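Local coordinates for UPF0255 protein frsA (Vibrio vulnificus, PDB 4I4C) that probably hydrolyses carboxylic esters as a serine esterase of the FrsA family, within the alpha/beta-hydrolase clan, at residues A121-F126 with L212-L217; C131-G136 with D203-D208; S155-A160 with T181-L186. All blocks are in the same frame, centred on the assembly; numbering follows the deposited sequence.

Contact 1: residues A121-F126 with L212-L217; sequences ASEALF and LFRDHL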
loop_
_atom_site.group_PDB
_atom_site.type_symbol
_atom_site.label_atom_id
_atom_site.label_comp_id
_atom_site.label_asym_id
_atom_site.label_seq_id
_atom_site.Cartn_x
_atom_site.Cartn_y
_atom_site.Cartn_z
ATOM N N ALA A 121 12.304 -6.367 -21.246
ATOM C CA ALA A 121 12.620 -7.341 -20.213
ATOM C C ALA A 121 12.420 -6.764 -18.801
ATOM O O ALA A 121 11.863 -7.431 -17.923
ATOM C CB ALA A 121 14.034 -7.835 -20.383
ATOM N N SER A 122 12.877 -5.525 -18.600
ATOM C CA SER A 122 12.754 -4.840 -17.315
ATOM C C SER A 122 11.288 -4.679 -16.947
ATOM O O SER A 122 10.862 -5.004 -15.831
ATOM C CB SER A 122 13.405 -3.451 -17.390
ATOM O OG SER A 122 13.532 -2.878 -16.107
ATOM N N GLU A 123 10.520 -4.170 -17.900
ATOM C CA GLU A 123 9.109 -3.911 -17.676
ATOM C C GLU A 123 8.305 -5.190 -17.473
ATOM O O GLU A 123 7.286 -5.187 -16.775
ATOM C CB GLU A 123 8.538 -3.094 -18.828
ATOM C CG GLU A 123 9.034 -1.652 -18.829
ATOM C CD GLU A 123 8.824 -0.972 -17.483
ATOM O OE1 GLU A 123 7.706 -1.084 -16.931
ATOM O OE2 GLU A 123 9.776 -0.335 -16.976
ATOM N N ALA A 124 8.765 -6.284 -18.076
ATOM C CA ALA A 124 8.040 -7.531 -17.952
ATOM C C ALA A 124 8.246 -8.050 -16.538
ATOM O O ALA A 124 7.351 -8.653 -15.945
ATOM C CB ALA A 124 8.527 -8.553 -18.994
ATOM N N LEU A 125 9.427 -7.798 -15.990
ATOM C CA LEU A 125 9.725 -8.282 -14.650
ATOM C C LEU A 125 8.970 -7.461 -13.601
ATOM O O LEU A 125 8.509 -8.020 -12.604
ATOM C CB LEU A 125 11.237 -8.318 -14.376
ATOM C CG LEU A 125 12.019 -9.447 -15.070
ATOM C CD1 LEU A 125 13.520 -9.163 -15.099
ATOM C CD2 LEU A 125 11.754 -10.783 -14.392
ATOM N N PHE A 126 8.844 -6.150 -13.834
ATOM C CA PHE A 126 8.030 -5.288 -12.969
ATOM C C PHE A 126 6.569 -5.737 -13.001
ATOM O O PHE A 126 5.923 -5.815 -11.963
ATOM C CB PHE A 126 8.153 -3.811 -13.372
ATOM C CG PHE A 126 9.398 -3.135 -12.848
ATOM C CD1 PHE A 126 9.736 -3.229 -11.504
ATOM C CD2 PHE A 126 10.220 -2.406 -13.696
ATOM C CE1 PHE A 126 10.884 -2.616 -11.016
ATOM C CE2 PHE A 126 11.367 -1.780 -13.216
ATOM C CZ PHE A 126 11.699 -1.890 -11.876
ATOM N N LEU A 212 4.446 4.846 -10.420
ATOM C CA LEU A 212 4.443 6.187 -9.828
ATOM C C LEU A 212 5.736 6.885 -10.231
ATOM O O LEU A 212 5.718 8.035 -10.675
ATOM C CB LEU A 212 4.341 6.115 -8.311
ATOM C CG LEU A 212 4.435 7.449 -7.591
ATOM C CD1 LEU A 212 3.372 8.392 -8.148
ATOM C CD2 LEU A 212 4.244 7.200 -6.100
ATOM N N PHE A 213 6.850 6.170 -10.084
ATOM C CA PHE A 213 8.162 6.665 -10.515
ATOM C C PHE A 213 8.287 6.718 -12.042
ATOM O O PHE A 213 8.640 7.750 -12.596
ATOM C CB PHE A 213 9.288 5.797 -9.929
ATOM C CG PHE A 213 10.662 6.122 -10.470
ATOM C CD1 PHE A 213 11.358 7.235 -10.016
ATOM C CD2 PHE A 213 11.264 5.312 -11.417
ATOM C CE1 PHE A 213 12.621 7.528 -10.502
ATOM C CE2 PHE A 213 12.530 5.607 -11.906
ATOM C CZ PHE A 213 13.202 6.713 -11.445
ATOM N N ARG A 214 8.001 5.612 -12.724
ATOM C CA ARG A 214 8.267 5.522 -14.169
ATOM C C ARG A 214 7.472 6.525 -15.005
ATOM O O ARG A 214 8.009 7.147 -15.915
ATOM C CB ARG A 214 8.007 4.105 -14.700
ATOM C CG ARG A 214 8.616 3.829 -16.071
ATOM C CD ARG A 214 7.988 2.563 -16.699
ATOM N NE ARG A 214 6.540 2.720 -16.842
ATOM C CZ ARG A 214 5.711 1.804 -17.334
ATOM N NH1 ARG A 214 6.165 0.622 -17.751
ATOM N NH2 ARG A 214 4.419 2.080 -17.411
ATOM N N ASP A 215 6.195 6.684 -14.681
ATOM C CA ASP A 215 5.296 7.446 -15.531
ATOM C C ASP A 215 5.050 8.873 -15.046
ATOM O O ASP A 215 4.411 9.659 -15.749
ATOM C CB ASP A 215 3.960 6.715 -15.661
ATOM C CG ASP A 215 4.079 5.408 -16.446
ATOM O OD1 ASP A 215 5.070 5.230 -17.182
ATOM O OD2 ASP A 215 3.173 4.560 -16.333
ATOM N N HIS A 216 5.547 9.205 -13.857
ATOM C CA HIS A 216 5.267 10.504 -13.253
ATOM C C HIS A 216 6.488 11.211 -12.653
ATOM O O HIS A 216 6.920 12.245 -13.159
ATOM C CB HIS A 216 4.139 10.384 -12.225
ATOM C CG HIS A 216 2.842 9.919 -12.816
ATOM N ND1 HIS A 216 2.616 8.607 -13.170
ATOM C CD2 HIS A 216 1.711 10.593 -13.131
ATOM C CE1 HIS A 216 1.401 8.490 -13.673
ATOM N NE2 HIS A 216 0.829 9.681 -13.659
ATOM N N LEU A 217 7.039 10.664 -11.577
ATOM C CA LEU A 217 8.150 11.318 -10.899
ATOM C C LEU A 217 9.411 11.415 -11.768
ATOM O O LEU A 217 10.126 12.421 -11.728
ATOM C CB LEU A 217 8.460 10.607 -9.587
ATOM C CG LEU A 217 7.322 10.556 -8.570
ATOM C CD1 LEU A 217 7.677 9.612 -7.429
ATOM C CD2 LEU A 217 7.034 11.939 -8.048
#
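The guanidinium of Arg-214 has carboxylates at its rim: Glu-123 comes in from the other helix at NH1, and Asp-215, next along the chain, sits at the NE and NH2 side. CG of Glu-123 and CG of Asp-215 both lie in the guanidinium plane, while the Glu-123 carboxylate itself is turned 46° against it. Arg-214 NH1 to Glu-123 OE1 is modelled at 2.4 Å, a salt bridge too short to take literally, so its fine geometry is doubtful. Arg-214 NE reaches Asp-215 OD1 at 2.9 Å from above the carboxylate plane, and Arg-214 NH2 meets Asp-215 OD2 at 3.0 Å on the syn side in a nearly straight bond (171°). This side-on, two-nitrogen grip leaves the head group little freedom to rotate. The arginine chain runs out toward Glu-123 and then bends about CG-CD (chi3 59°), which turns NE toward Asp-215 while NH1 still faces the glutamate. Arg-214 CD passes Glu-123 OE2 at 3.4 Å. The result is a partly exposed three-residue salt-bridge network joining helix 121-136 to helix 210-217, whose end widens into a pi-type turn. Beside it Phe-126 stacks on Trp-210. Leu-125 leans on helix 144-163, and Leu-212 and Leu-217 anchor helix 210-217 on strand 223-226, with Leu-217 also touching helix 394-413.

Contact 2: residues C131-G136 with D203-D208; sequences CYSIAG and DSLQTD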
loop_
_atom_site.group_PDB
_atom_site.type_symbol
_atom_site.label_atom_id
_atom_site.label_comp_id
_atom_site.label_asym_id
_atom_site.label_seq_id
_atom_site.Cartn_x
_atom_site.Cartn_y
_atom_site.Cartn_z
ATOM N N CYS A 131 2.177 -8.949 -10.210
ATOM C CA CYS A 131 1.295 -10.116 -10.189
ATOM C C CYS A 131 1.529 -10.953 -8.940
ATOM O O CYS A 131 0.580 -11.421 -8.329
ATOM C CB CYS A 131 1.451 -10.965 -11.445
ATOM S SG CYS A 131 0.861 -10.126 -12.906
ATOM N N TYR A 132 2.798 -11.124 -8.573
ATOM C CA TYR A 132 3.169 -11.844 -7.366
ATOM C C TYR A 132 2.675 -11.153 -6.087
ATOM O O TYR A 132 2.271 -11.824 -5.134
ATOM C CB TYR A 132 4.694 -12.001 -7.283
ATOM C CG TYR A 132 5.295 -12.900 -8.327
ATOM C CD1 TYR A 132 4.650 -14.075 -8.720
ATOM C CD2 TYR A 132 6.495 -12.574 -8.939
ATOM C CE1 TYR A 132 5.189 -14.898 -9.681
ATOM C CE2 TYR A 132 7.044 -13.398 -9.915
ATOM C CZ TYR A 132 6.386 -14.561 -10.276
ATOM O OH TYR A 132 6.918 -15.399 -11.237
ATOM N N SER A 133 2.760 -9.823 -6.055
ATOM C CA SER A 133 2.243 -9.030 -4.938
ATOM C C SER A 133 0.736 -9.227 -4.780
ATOM O O SER A 133 0.239 -9.500 -3.683
ATOM C CB SER A 133 2.577 -7.542 -5.115
ATOM O OG SER A 133 1.970 -6.763 -4.093
ATOM N N ILE A 134 0.008 -9.092 -5.877
ATOM C CA ILE A 134 -1.430 -9.378 -5.871
ATOM C C ILE A 134 -1.743 -10.824 -5.440
ATOM O O ILE A 134 -2.700 -11.073 -4.697
ATOM C CB ILE A 134 -2.036 -9.095 -7.257
ATOM C CG1 ILE A 134 -1.957 -7.589 -7.547
ATOM C CG2 ILE A 134 -3.459 -9.613 -7.331
ATOM C CD1 ILE A 134 -2.092 -7.214 -9.006
ATOM N N ALA A 135 -0.933 -11.777 -5.906
ATOM C CA ALA A 135 -1.058 -13.172 -5.461
ATOM C C ALA A 135 -1.055 -13.289 -3.931
ATOM O O ALA A 135 -1.780 -14.101 -3.355
ATOM C CB ALA A 135 0.056 -14.040 -6.067
ATOM N N GLY A 136 -0.237 -12.470 -3.272
ATOM C CA GLY A 136 -0.135 -12.537 -1.827
ATOM C C GLY A 136 -1.141 -11.648 -1.103
ATOM O O GLY A 136 -1.401 -11.812 0.095
ATOM N N ASP A 203 -2.222 -3.071 3.159
ATOM C CA ASP A 203 -2.302 -4.269 2.313
ATOM C C ASP A 203 -1.550 -4.134 0.986
ATOM O O ASP A 203 -1.783 -4.900 0.042
ATOM C CB ASP A 203 -3.755 -4.734 2.099
ATOM C CG ASP A 203 -4.639 -3.662 1.489
ATOM O OD1 ASP A 203 -4.141 -2.801 0.746
ATOM O OD2 ASP A 203 -5.859 -3.690 1.751
ATOM N N SER A 204 -0.648 -3.157 0.921
ATOM C CA SER A 204 0.218 -3.022 -0.246
ATOM C C SER A 204 1.644 -3.370 0.162
ATOM O O SER A 204 1.959 -3.424 1.350
ATOM C CB SER A 204 0.180 -1.577 -0.777
ATOM O OG SER A 204 -1.028 -1.292 -1.476
ATOM N N LEU A 205 2.504 -3.593 -0.820
ATOM C CA LEU A 205 3.931 -3.728 -0.569
ATOM C C LEU A 205 4.605 -2.518 -1.209
ATOM O O LEU A 205 4.065 -1.927 -2.152
ATOM C CB LEU A 205 4.480 -5.026 -1.193
ATOM C CG LEU A 205 3.842 -6.390 -0.904
ATOM C CD1 LEU A 205 4.528 -7.451 -1.757
ATOM C CD2 LEU A 205 3.899 -6.786 0.570
ATOM N N GLN A 206 5.789 -2.157 -0.721
ATOM C CA GLN A 206 6.474 -0.960 -1.210
ATOM C C GLN A 206 6.876 -1.061 -2.682
ATOM O O GLN A 206 7.156 -0.054 -3.350
ATOM C CB GLN A 206 7.688 -0.654 -0.334
ATOM C CG GLN A 206 8.779 -1.704 -0.356
ATOM C CD GLN A 206 10.011 -1.200 0.358
ATOM O OE1 GLN A 206 10.796 -0.463 -0.217
ATOM N NE2 GLN A 206 10.169 -1.569 1.624
ATOM N N THR A 207 6.882 -2.294 -3.184
ATOM C CA THR A 207 7.258 -2.570 -4.558
ATOM C C THR A 207 6.050 -2.453 -5.516
ATOM O O THR A 207 6.156 -2.787 -6.688
ATOM C CB THR A 207 7.955 -3.972 -4.673
ATOM O OG1 THR A 207 7.221 -4.934 -3.921
ATOM C CG2 THR A 207 9.380 -3.929 -4.111
ATOM N N ASP A 208 4.914 -1.961 -5.022
ATOM C CA ASP A 208 3.697 -1.887 -5.839
ATOM C C ASP A 208 3.515 -0.532 -6.526
ATOM O O ASP A 208 2.440 -0.254 -7.043
ATOM C CB ASP A 208 2.429 -2.176 -5.002
ATOM C CG ASP A 208 2.390 -3.588 -4.434
ATOM O OD1 ASP A 208 3.257 -4.403 -4.806
ATOM O OD2 ASP A 208 1.489 -3.878 -3.610
#
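Ser-133, in the last turn of helix 121-136, comes closest to the irregular loop 203-208 at Leu-205, the two CA atoms 7.1 Å apart. The loop doubles back just there: Asp-208 N bonds to Leu-205 O at 3.0 Å, and this turn brings the aspartate side chain round in front of the helix. Ser-133 carries its hydroxyl anti to the backbone N (chi1 175°), which aims OG out of the helix and into the turn. Ser-133 OG donates to OD1 of Asp-208 at 2.8 Å, arriving on the syn side and 19° out of the carboxylate plane. Leu-205 N points at OD2 of Asp-208 across 3.0 Å in an almost perfectly straight bond, though from well above the carboxylate plane; Ser-133 OG also lies 3.0 Å from this Asp-208 OD2. Leu-205 lays CD1 against the serine hydroxyl, 3.5 Å from Ser-133 OG, and also packs on His-139 and on Gln-150 of helix 144-163. One buried carboxylate therefore does two jobs: OD2 closes the turn of its own loop and OD1 ties that turn to the helix, so the carboxylate is fixed in rotation, and one N-H and one O-H dipole probably offset part of its charge.

Contact 3: residues S155-A160 with T181-L186; sequences SAYLEA and TAHLHL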
loop_
_atom_site.group_PDB
_atom_site.type_symbol
_atom_site.label_atom_id
_atom_site.label_comp_id
_atom_site.label_asym_id
_atom_site.label_seq_id
_atom_site.Cartn_x
_atom_site.Cartn_y
_atom_site.Cartn_z
ATOM N N SER A 155 12.007 -10.707 -5.377
ATOM C CA SER A 155 13.082 -11.097 -6.290
ATOM C C SER A 155 12.810 -10.568 -7.716
ATOM O O SER A 155 13.717 -10.135 -8.410
ATOM C CB SER A 155 13.351 -12.617 -6.263
ATOM O OG SER A 155 12.238 -13.364 -6.707
ATOM N N ALA A 156 11.552 -10.540 -8.132
ATOM C CA ALA A 156 11.249 -10.029 -9.452
ATOM C C ALA A 156 11.515 -8.522 -9.571
ATOM O O ALA A 156 11.956 -8.045 -10.620
ATOM C CB ALA A 156 9.812 -10.388 -9.867
ATOM N N TYR A 157 11.241 -7.774 -8.505
ATOM C CA TYR A 157 11.475 -6.331 -8.513
ATOM C C TYR A 157 12.954 -5.995 -8.693
ATOM O O TYR A 157 13.306 -5.092 -9.453
ATOM C CB TYR A 157 10.975 -5.699 -7.209
ATOM C CG TYR A 157 10.633 -4.222 -7.317
ATOM C CD1 TYR A 157 9.390 -3.810 -7.794
ATOM C CD2 TYR A 157 11.544 -3.245 -6.928
ATOM C CE1 TYR A 157 9.066 -2.474 -7.884
ATOM C CE2 TYR A 157 11.226 -1.889 -7.018
ATOM C CZ TYR A 157 9.987 -1.517 -7.497
ATOM O OH TYR A 157 9.650 -0.191 -7.594
ATOM N N LEU A 158 13.814 -6.696 -7.968
ATOM C CA LEU A 158 15.245 -6.416 -8.052
ATOM C C LEU A 158 15.794 -6.811 -9.421
ATOM O O LEU A 158 16.610 -6.092 -9.998
ATOM C CB LEU A 158 16.008 -7.081 -6.904
ATOM C CG LEU A 158 15.502 -6.716 -5.501
ATOM C CD1 LEU A 158 16.263 -7.472 -4.419
ATOM C CD2 LEU A 158 15.582 -5.214 -5.248
ATOM N N GLU A 159 15.309 -7.932 -9.960
ATOM C CA GLU A 159 15.704 -8.358 -11.298
ATOM C C GLU A 159 15.241 -7.365 -12.378
ATOM O O GLU A 159 15.956 -7.100 -13.346
ATOM C CB GLU A 159 15.208 -9.790 -11.587
ATOM C CG GLU A 159 15.911 -10.466 -12.744
ATOM C CD GLU A 159 17.430 -10.385 -12.639
ATOM O OE1 GLU A 159 17.992 -10.929 -11.662
ATOM O OE2 GLU A 159 18.058 -9.765 -13.528
ATOM N N ALA A 160 14.052 -6.803 -12.204
ATOM C CA ALA A 160 13.596 -5.720 -13.072
ATOM C C ALA A 160 14.493 -4.489 -12.902
ATOM O O ALA A 160 14.893 -3.864 -13.878
ATOM C CB ALA A 160 12.160 -5.345 -12.747
ATOM N N THR A 181 14.345 -1.422 5.424
ATOM C CA THR A 181 14.668 -1.646 4.016
ATOM C C THR A 181 13.869 -0.715 3.113
ATOM O O THR A 181 12.634 -0.740 3.116
ATOM C CB THR A 181 14.374 -3.080 3.573
ATOM O OG1 THR A 181 15.114 -4.000 4.385
ATOM C CG2 THR A 181 14.775 -3.265 2.116
ATOM N N ALA A 182 14.573 0.091 2.327
ATOM C CA ALA A 182 13.912 1.040 1.439
ATOM C C ALA A 182 14.464 0.952 0.015
ATOM O O ALA A 182 15.602 0.535 -0.196
ATOM C CB ALA A 182 14.039 2.475 1.999
ATOM N N HIS A 183 13.661 1.342 -0.966
ATOM C CA HIS A 183 14.122 1.306 -2.349
ATOM C C HIS A 183 14.208 2.710 -2.953
ATOM O O HIS A 183 13.204 3.395 -3.103
ATOM C CB HIS A 183 13.217 0.418 -3.207
ATOM C CG HIS A 183 13.310 -1.039 -2.881
ATOM N ND1 HIS A 183 12.725 -1.594 -1.763
ATOM C CD2 HIS A 183 13.926 -2.061 -3.526
ATOM C CE1 HIS A 183 12.970 -2.893 -1.736
ATOM N NE2 HIS A 183 13.699 -3.199 -2.797
ATOM N N LEU A 184 15.421 3.112 -3.317
ATOM C CA LEU A 184 15.666 4.419 -3.918
ATOM C C LEU A 184 15.730 4.306 -5.433
ATOM O O LEU A 184 16.609 3.652 -5.975
ATOM C CB LEU A 184 16.975 5.010 -3.377
ATOM C CG LEU A 184 17.422 6.379 -3.897
ATOM C CD1 LEU A 184 16.424 7.484 -3.500
ATOM C CD2 LEU A 184 18.829 6.701 -3.375
ATOM N N HIS A 185 14.779 4.935 -6.104
ATOM C CA HIS A 185 14.694 4.933 -7.556
ATOM C C HIS A 185 15.217 6.258 -8.096
ATOM O O HIS A 185 14.664 7.310 -7.787
ATOM C CB HIS A 185 13.236 4.779 -7.993
ATOM C CG HIS A 185 12.536 3.623 -7.355
ATOM N ND1 HIS A 185 12.276 3.561 -6.008
ATOM C CD2 HIS A 185 12.046 2.478 -7.894
ATOM C CE1 HIS A 185 11.653 2.420 -5.735
ATOM N NE2 HIS A 185 11.505 1.752 -6.861
ATOM N N LEU A 186 16.259 6.208 -8.918
ATOM C CA LEU A 186 16.831 7.428 -9.489
ATOM C C LEU A 186 16.819 7.396 -11.016
ATOM O O LEU A 186 16.990 6.341 -11.615
ATOM C CB LEU A 186 18.258 7.604 -8.989
ATOM C CG LEU A 186 18.403 7.592 -7.473
ATOM C CD1 LEU A 186 19.618 6.782 -7.082
ATOM C CD2 LEU A 186 18.492 9.021 -6.931
#
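A single tyrosine engages two histidines of one strand in two different ways. His-183 and His-185 are alternate residues of strand 178-186, so both project from the same face of the sheet, and Tyr-157 of helix 144-163 meets them there. With His-185 the contact is polar and at the rims: OH of Tyr-157 lies 2.8 Å from NE2 of His-185, a hydrogen bond in which each atom is at the edge of the other's ring. The two rings, approaching from opposite directions, are not stacked. With His-183 the same tyrosine makes a T-shaped pair, its edge directed at the imidazole face, centroids 5.8 Å apart and planes at 80°. CG of Tyr-157 lies roughly anti to the backbone N (chi1 -156°), which carries the ring out toward the strand. Leu-158 adds a nonpolar touch, crossing His-183 at about a right angle and setting CD2 at the imidazole edge, 3.7 Å from NE2 of His-183. The axes of 155-160 and 181-186 come within 12.0 Å, at 27°, a spacing bridged by these long side chains. On the side of Tyr-157 away from His-183, Phe-126 of helix 121-136 packs edge-to-face, extending the aromatic cluster. Both imidazoles are also held by ND1, that of His-183 to OE1 of Gln-206 and that of His-185 to the carbonyl of Met-224 on strand 223-226. These bonds probably fix the flip of each ring: NE2 of His-183 faces Leu-158, while NE2 of His-185 gives the buried tyrosine hydroxyl its polar partner.

In the fold
Helix 121-136 serves contacts 1 and 2 near its two ends, their centres 15 Å apart, and helix 144-163, the next in the chain, carries contact 3. Contacts 1 and 3 have centres 11 Å apart and are tied by Ser-122 OG to Ala-160 O, 2.8 Å. Contacts 2 and 3, with centres 13 Å apart, are joined through the loop 203-208: Gln-206 NE2 lies 3.0 Å from Thr-181 O, probably a hydrogen bond. The Asp-208 side chain is about 5 Å from a bound polyether, probably picked up from the crystallisation liquor though it marks a pocket, and about 11 Å from the hexanoic acid. Leu-212 of contact 1 helps line the polyether site. Arg-272 belongs to both ligand pockets.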